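Local atomic coordinates of putative outer membrane protein (LpxR) (PDB entry 3FID), a protein that sits in the outer membrane of Salmonella typhimurium, where it acts as a lipid A deacylase that modifies lipopolysaccharide. Residues S1-F15 with D284-F296. Sequence-based numbering, arbitrary orientation.
Sequences SSLAISVANDDAGIF and DYSYINGDITFFF. With ZN (zinc ion), chain C; ZN (zinc ion), chain G; ZN (zinc ion), chain D.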
loop_
_atom_site.group_PDB
_atom_site.type_symbol
_atom_site.label_atom_id
_atom_site.label_comp_id
_atom_site.label_asym_id
_atom_site.label_seq_id
_atom_site.Cartn_x
_atom_site.Cartn_y
_atom_site.Cartn_z
ATOM N N SER A 1 5.359 -15.230 -14.585
ATOM C CA SER A 1 5.190 -13.764 -14.730
ATOM C C SER A 1 3.779 -13.346 -14.419
ATOM O O SER A 1 2.824 -14.091 -14.685
ATOM C CB SER A 1 5.530 -13.310 -16.140
ATOM O OG SER A 1 6.902 -13.564 -16.396
ATOM N N SER A 2 3.661 -12.139 -13.865
ATOM C CA SER A 2 2.356 -11.550 -13.598
ATOM C C SER A 2 2.340 -10.080 -14.008
ATOM O O SER A 2 3.361 -9.378 -13.918
ATOM C CB SER A 2 1.871 -11.811 -12.144
ATOM O OG SER A 2 2.628 -11.149 -11.117
ATOM N N LEU A 3 1.192 -9.664 -14.532
ATOM C CA LEU A 3 0.887 -8.288 -14.890
ATOM C C LEU A 3 -0.346 -7.921 -14.032
ATOM O O LEU A 3 -1.346 -8.646 -14.039
ATOM C CB LEU A 3 0.556 -8.243 -16.389
ATOM C CG LEU A 3 0.284 -6.999 -17.244
ATOM C CD1 LEU A 3 -0.922 -6.233 -16.735
ATOM C CD2 LEU A 3 1.493 -6.103 -17.329
ATOM N N ALA A 4 -0.252 -6.832 -13.272
ATOM C CA ALA A 4 -1.303 -6.525 -12.304
ATOM C C ALA A 4 -1.765 -5.091 -12.360
ATOM O O ALA A 4 -0.963 -4.192 -12.620
ATOM C CB ALA A 4 -0.829 -6.861 -10.875
ATOM N N ILE A 5 -3.053 -4.900 -12.090
ATOM C CA ILE A 5 -3.652 -3.572 -11.901
ATOM C C ILE A 5 -4.204 -3.572 -10.481
ATOM O O ILE A 5 -4.919 -4.497 -10.103
ATOM C CB ILE A 5 -4.878 -3.381 -12.834
ATOM C CG1 ILE A 5 -4.533 -3.855 -14.256
ATOM C CG2 ILE A 5 -5.407 -1.908 -12.772
ATOM C CD1 ILE A 5 -4.224 -2.745 -15.254
ATOM N N SER A 6 -3.920 -2.532 -9.707
ATOM C CA SER A 6 -4.486 -2.482 -8.360
ATOM C C SER A 6 -5.087 -1.101 -8.085
ATOM O O SER A 6 -4.473 -0.078 -8.399
ATOM C CB SER A 6 -3.447 -2.856 -7.306
ATOM O OG SER A 6 -4.011 -2.787 -5.974
ATOM N N VAL A 7 -6.288 -1.103 -7.529
ATOM C CA VAL A 7 -7.013 0.128 -7.174
ATOM C C VAL A 7 -7.214 0.122 -5.637
ATOM O O VAL A 7 -7.745 -0.854 -5.082
ATOM C CB VAL A 7 -8.360 0.202 -7.949
ATOM C CG1 VAL A 7 -9.246 1.390 -7.506
ATOM C CG2 VAL A 7 -8.107 0.271 -9.485
ATOM N N ALA A 8 -6.786 1.194 -4.965
ATOM C CA ALA A 8 -7.041 1.369 -3.516
ATOM C C ALA A 8 -8.057 2.485 -3.339
ATOM O O ALA A 8 -8.030 3.465 -4.080
ATOM C CB ALA A 8 -5.786 1.703 -2.775
ATOM N N ASN A 9 -8.957 2.309 -2.382
ATOM C CA ASN A 9 -9.968 3.308 -2.084
ATOM C C ASN A 9 -10.331 3.228 -0.585
ATOM O O ASN A 9 -10.439 2.134 -0.015
ATOM C CB ASN A 9 -11.210 3.089 -2.964
ATOM C CG ASN A 9 -12.049 4.368 -3.161
ATOM O OD1 ASN A 9 -12.128 5.250 -2.289
ATOM N ND2 ASN A 9 -12.686 4.457 -4.319
ATOM N N ASP A 10 -10.504 4.393 0.041
ATOM C CA ASP A 10 -11.032 4.399 1.404
ATOM C C ASP A 10 -12.531 4.062 1.403
ATOM O O ASP A 10 -13.060 3.558 2.414
ATOM C CB ASP A 10 -10.732 5.716 2.148
ATOM C CG ASP A 10 -11.379 6.914 1.501
ATOM O OD1 ASP A 10 -12.048 7.684 2.196
ATOM O OD2 ASP A 10 -11.221 7.121 0.300
ATOM N N ASP A 11 -13.208 4.344 0.275
ATOM C CA ASP A 11 -14.597 3.908 0.051
ATOM C C ASP A 11 -14.587 2.472 -0.475
ATOM O O ASP A 11 -14.189 2.211 -1.622
ATOM C CB ASP A 11 -15.316 4.853 -0.943
ATOM C CG ASP A 11 -16.743 4.399 -1.295
ATOM O OD1 ASP A 11 -17.245 3.380 -0.779
ATOM O OD2 ASP A 11 -17.373 5.091 -2.122
ATOM N N ALA A 12 -15.023 1.527 0.347
ATOM C CA ALA A 12 -14.808 0.111 0.014
ATOM C C ALA A 12 -16.020 -0.464 -0.699
ATOM O O ALA A 12 -16.038 -1.649 -1.017
ATOM C CB ALA A 12 -14.482 -0.725 1.293
ATOM N N GLY A 13 -17.044 0.371 -0.936
ATOM C CA GLY A 13 -18.215 -0.064 -1.707
ATOM C C GLY A 13 -18.888 -1.257 -1.072
ATOM O O GLY A 13 -19.212 -1.207 0.106
ATOM N N ILE A 14 -19.101 -2.339 -1.831
ATOM C CA ILE A 14 -19.823 -3.491 -1.277
ATOM C C ILE A 14 -19.051 -4.207 -0.170
ATOM O O ILE A 14 -19.629 -5.008 0.576
ATOM C CB ILE A 14 -20.262 -4.555 -2.336
ATOM C CG1 ILE A 14 -19.060 -5.162 -3.060
ATOM C CG2 ILE A 14 -21.306 -3.966 -3.309
ATOM C CD1 ILE A 14 -19.347 -6.516 -3.750
ATOM N N PHE A 15 -17.753 -3.923 -0.086
ATOM C CA PHE A 15 -16.899 -4.461 0.979
ATOM C C PHE A 15 -16.808 -3.574 2.234
ATOM O O PHE A 15 -16.105 -3.913 3.212
ATOM C CB PHE A 15 -15.499 -4.768 0.427
ATOM C CG PHE A 15 -15.514 -5.643 -0.820
ATOM C CD1 PHE A 15 -15.204 -5.096 -2.058
ATOM C CD2 PHE A 15 -15.835 -7.000 -0.737
ATOM C CE1 PHE A 15 -15.204 -5.880 -3.214
ATOM C CE2 PHE A 15 -15.850 -7.797 -1.893
ATOM C CZ PHE A 15 -15.535 -7.220 -3.124
ATOM N N ASP A 284 -6.690 6.245 13.456
ATOM C CA ASP A 284 -6.514 5.077 12.568
ATOM C C ASP A 284 -7.455 5.236 11.399
ATOM O O ASP A 284 -8.568 5.788 11.554
ATOM C CB ASP A 284 -6.852 3.759 13.290
ATOM C CG ASP A 284 -6.055 3.533 14.568
ATOM O OD1 ASP A 284 -6.242 2.440 15.134
ATOM O OD2 ASP A 284 -5.245 4.389 15.020
ATOM N N TYR A 285 -7.032 4.733 10.223
ATOM C CA TYR A 285 -7.873 4.769 9.054
ATOM C C TYR A 285 -7.853 3.443 8.307
ATOM O O TYR A 285 -6.850 2.732 8.322
ATOM C CB TYR A 285 -7.483 5.931 8.125
ATOM C CG TYR A 285 -6.086 5.860 7.546
ATOM C CD1 TYR A 285 -5.012 6.462 8.212
ATOM C CD2 TYR A 285 -5.840 5.260 6.301
ATOM C CE1 TYR A 285 -3.721 6.454 7.674
ATOM C CE2 TYR A 285 -4.524 5.237 5.734
ATOM C CZ TYR A 285 -3.475 5.839 6.434
ATOM O OH TYR A 285 -2.173 5.865 5.949
ATOM N N SER A 286 -8.974 3.118 7.692
ATOM C CA SER A 286 -9.127 1.841 6.952
ATOM C C SER A 286 -9.405 2.080 5.461
ATOM O O SER A 286 -10.023 3.085 5.050
ATOM C CB SER A 286 -10.251 0.987 7.555
ATOM O OG SER A 286 -11.489 1.692 7.517
ATOM N N TYR A 287 -8.970 1.127 4.649
ATOM C CA TYR A 287 -9.187 1.204 3.216
ATOM C C TYR A 287 -9.055 -0.199 2.643
ATOM O O TYR A 287 -8.633 -1.146 3.347
ATOM C CB TYR A 287 -8.161 2.150 2.561
ATOM C CG TYR A 287 -6.701 1.715 2.685
ATOM C CD1 TYR A 287 -5.948 2.006 3.815
ATOM C CD2 TYR A 287 -6.087 1.024 1.649
ATOM C CE1 TYR A 287 -4.595 1.601 3.901
ATOM C CE2 TYR A 287 -4.755 0.600 1.726
ATOM C CZ TYR A 287 -4.027 0.896 2.832
ATOM O OH TYR A 287 -2.729 0.461 2.824
ATOM N N ILE A 288 -9.401 -0.336 1.372
ATOM C CA ILE A 288 -9.197 -1.608 0.688
ATOM C C ILE A 288 -8.327 -1.425 -0.529
ATOM O O ILE A 288 -8.162 -0.317 -1.030
ATOM C CB ILE A 288 -10.509 -2.257 0.227
ATOM C CG1 ILE A 288 -11.228 -1.368 -0.811
ATOM C CG2 ILE A 288 -11.408 -2.576 1.436
ATOM C CD1 ILE A 288 -12.282 -2.089 -1.625
ATOM N N ASN A 289 -7.754 -2.524 -0.990
ATOM C CA ASN A 289 -7.292 -2.576 -2.368
ATOM C C ASN A 289 -7.894 -3.813 -3.044
ATOM O O ASN A 289 -8.107 -4.847 -2.389
ATOM C CB ASN A 289 -5.752 -2.430 -2.499
ATOM C CG ASN A 289 -4.957 -3.515 -1.776
ATOM O OD1 ASN A 289 -4.669 -3.406 -0.575
ATOM N ND2 ASN A 289 -4.555 -4.550 -2.515
ATOM N N GLY A 290 -8.229 -3.666 -4.330
ATOM C CA GLY A 290 -8.719 -4.776 -5.145
ATOM C C GLY A 290 -7.811 -4.884 -6.353
ATOM O O GLY A 290 -7.445 -3.859 -6.968
ATOM N N ASP A 291 -7.390 -6.108 -6.659
ATOM C CA ASP A 291 -6.396 -6.296 -7.715
ATOM C C ASP A 291 -6.852 -7.334 -8.743
ATOM O O ASP A 291 -7.530 -8.325 -8.408
ATOM C CB ASP A 291 -5.014 -6.724 -7.174
ATOM C CG ASP A 291 -4.706 -6.201 -5.751
ATOM O OD1 ASP A 291 -4.888 -5.012 -5.441
ATOM O OD2 ASP A 291 -4.216 -7.011 -4.942
ATOM N N ILE A 292 -6.482 -7.087 -9.993
ATOM C CA ILE A 292 -6.688 -8.076 -11.054
ATOM C C ILE A 292 -5.298 -8.377 -11.561
ATOM O O ILE A 292 -4.556 -7.455 -11.905
ATOM C CB ILE A 292 -7.541 -7.525 -12.218
ATOM C CG1 ILE A 292 -8.952 -7.169 -11.737
ATOM C CG2 ILE A 292 -7.609 -8.568 -13.361
ATOM C CD1 ILE A 292 -9.805 -6.507 -12.829
ATOM N N THR A 293 -4.924 -9.660 -11.531
ATOM C CA THR A 293 -3.579 -10.066 -11.868
ATOM C C THR A 293 -3.660 -11.131 -12.959
ATOM O O THR A 293 -4.369 -12.138 -12.809
ATOM C CB THR A 293 -2.858 -10.628 -10.646
ATOM O OG1 THR A 293 -2.962 -9.691 -9.570
ATOM C CG2 THR A 293 -1.364 -10.845 -10.961
ATOM N N PHE A 294 -2.950 -10.888 -14.053
ATOM C CA PHE A 294 -2.788 -11.901 -15.083
ATOM C C PHE A 294 -1.480 -12.595 -14.789
ATOM O O PHE A 294 -0.465 -11.946 -14.629
ATOM C CB PHE A 294 -2.836 -11.252 -16.468
ATOM C CG PHE A 294 -4.150 -10.599 -16.745
ATOM C CD1 PHE A 294 -5.254 -11.362 -17.109
ATOM C CD2 PHE A 294 -4.308 -9.231 -16.545
ATOM C CE1 PHE A 294 -6.503 -10.759 -17.317
ATOM C CE2 PHE A 294 -5.553 -8.613 -16.755
ATOM C CZ PHE A 294 -6.647 -9.382 -17.146
ATOM N N PHE A 295 -1.533 -13.912 -14.633
ATOM C CA PHE A 295 -0.353 -14.684 -14.230
ATOM C C PHE A 295 -0.222 -15.874 -15.177
ATOM O O PHE A 295 -1.201 -16.564 -15.461
ATOM C CB PHE A 295 -0.422 -15.106 -12.747
ATOM C CG PHE A 295 -1.413 -16.224 -12.441
ATOM C CD1 PHE A 295 -2.771 -15.961 -12.297
ATOM C CD2 PHE A 295 -0.959 -17.529 -12.219
ATOM C CE1 PHE A 295 -3.660 -16.954 -11.997
ATOM C CE2 PHE A 295 -1.859 -18.552 -11.918
ATOM C CZ PHE A 295 -3.211 -18.261 -11.788
ATOM N N PHE A 296 0.990 -16.083 -15.673
ATOM C CA PHE A 296 1.203 -16.961 -16.818
ATOM C C PHE A 296 2.671 -17.344 -16.893
ATOM O O PHE A 296 3.112 -17.959 -17.852
ATOM C CB PHE A 296 0.759 -16.256 -18.112
ATOM C CG PHE A 296 1.191 -14.809 -18.198
ATOM C CD1 PHE A 296 0.348 -13.784 -17.754
ATOM C CD2 PHE A 296 2.441 -14.467 -18.698
ATOM C CE1 PHE A 296 0.754 -12.443 -17.823
ATOM C CE2 PHE A 296 2.848 -13.137 -18.761
ATOM C CZ PHE A 296 2.006 -12.127 -18.323
ATOM O OXT PHE A 296 3.443 -17.038 -15.981
HETATM ZN ZN ZN C . 6.804 -15.706 -16.359
HETATM ZN ZN ZN G . -10.832 8.575 -1.451
HETATM ZN ZN ZN D . 7.734 -12.722 -17.859
HETATM O O HOH W 1 -13.129 2.952 5.048
#
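Ser6 and Asp291 face each other on the buried side of two antiparallel strands, and Ser6 OG donates a very short hydrogen bond of 2.5 Å to Asp291 OD1. The hydroxyl gets there by standing anti to its own backbone nitrogen (chi1 179°), which carries it across towards the carboxylate. From one pair further along the same side, Asn289 ND2 donates to Asp291 OD1 at 3.0 Å, on the syn lone pair of that carboxylate oxygen, which lies nearly in the amide plane of Asn289. Two donors thus grip one carboxylate oxygen and hold the group in place inside the barrel, while Asn289 OD1 turns to Asn273. Smaller contacts continue this inner row: the methyl CG2 of Thr293 packs on Ser2 CB at 3.6 Å, and the hydroxyls of Thr293 and Ser2 are engaged by Gly206 and Ile208. Strands 2-9 and 285-295 are the first and last of an outer-membrane beta-barrel, and their pairing closes it, with regular backbone hydrogen bonds from Leu3–Phe294 to Asn9–Ile288. Leu3, Ile5, Val7, Ile292 and Phe294 lie on the other side, an apolar surface consistent with contact with lipid. There Ile288 reaches beyond the strand pairing to the turn after Asn9: its CG2 meets Ala12 CB at 3.6 Å, and Ile288 CD1 approaches the Phe15 ring obliquely, 4.2 Å from Phe15 CD1. At the chain ends, the Phe296 ring lies with one face over Ser1 O, its CE2 3.8 Å from Ser1 CB. Ser1 N donates to the terminal carboxylate at Phe296 OXT and also binds a zinc ion, and Ser1 OG bridges that ion, also bound by Asp44, and a second ion bound by Tyr41 and His43.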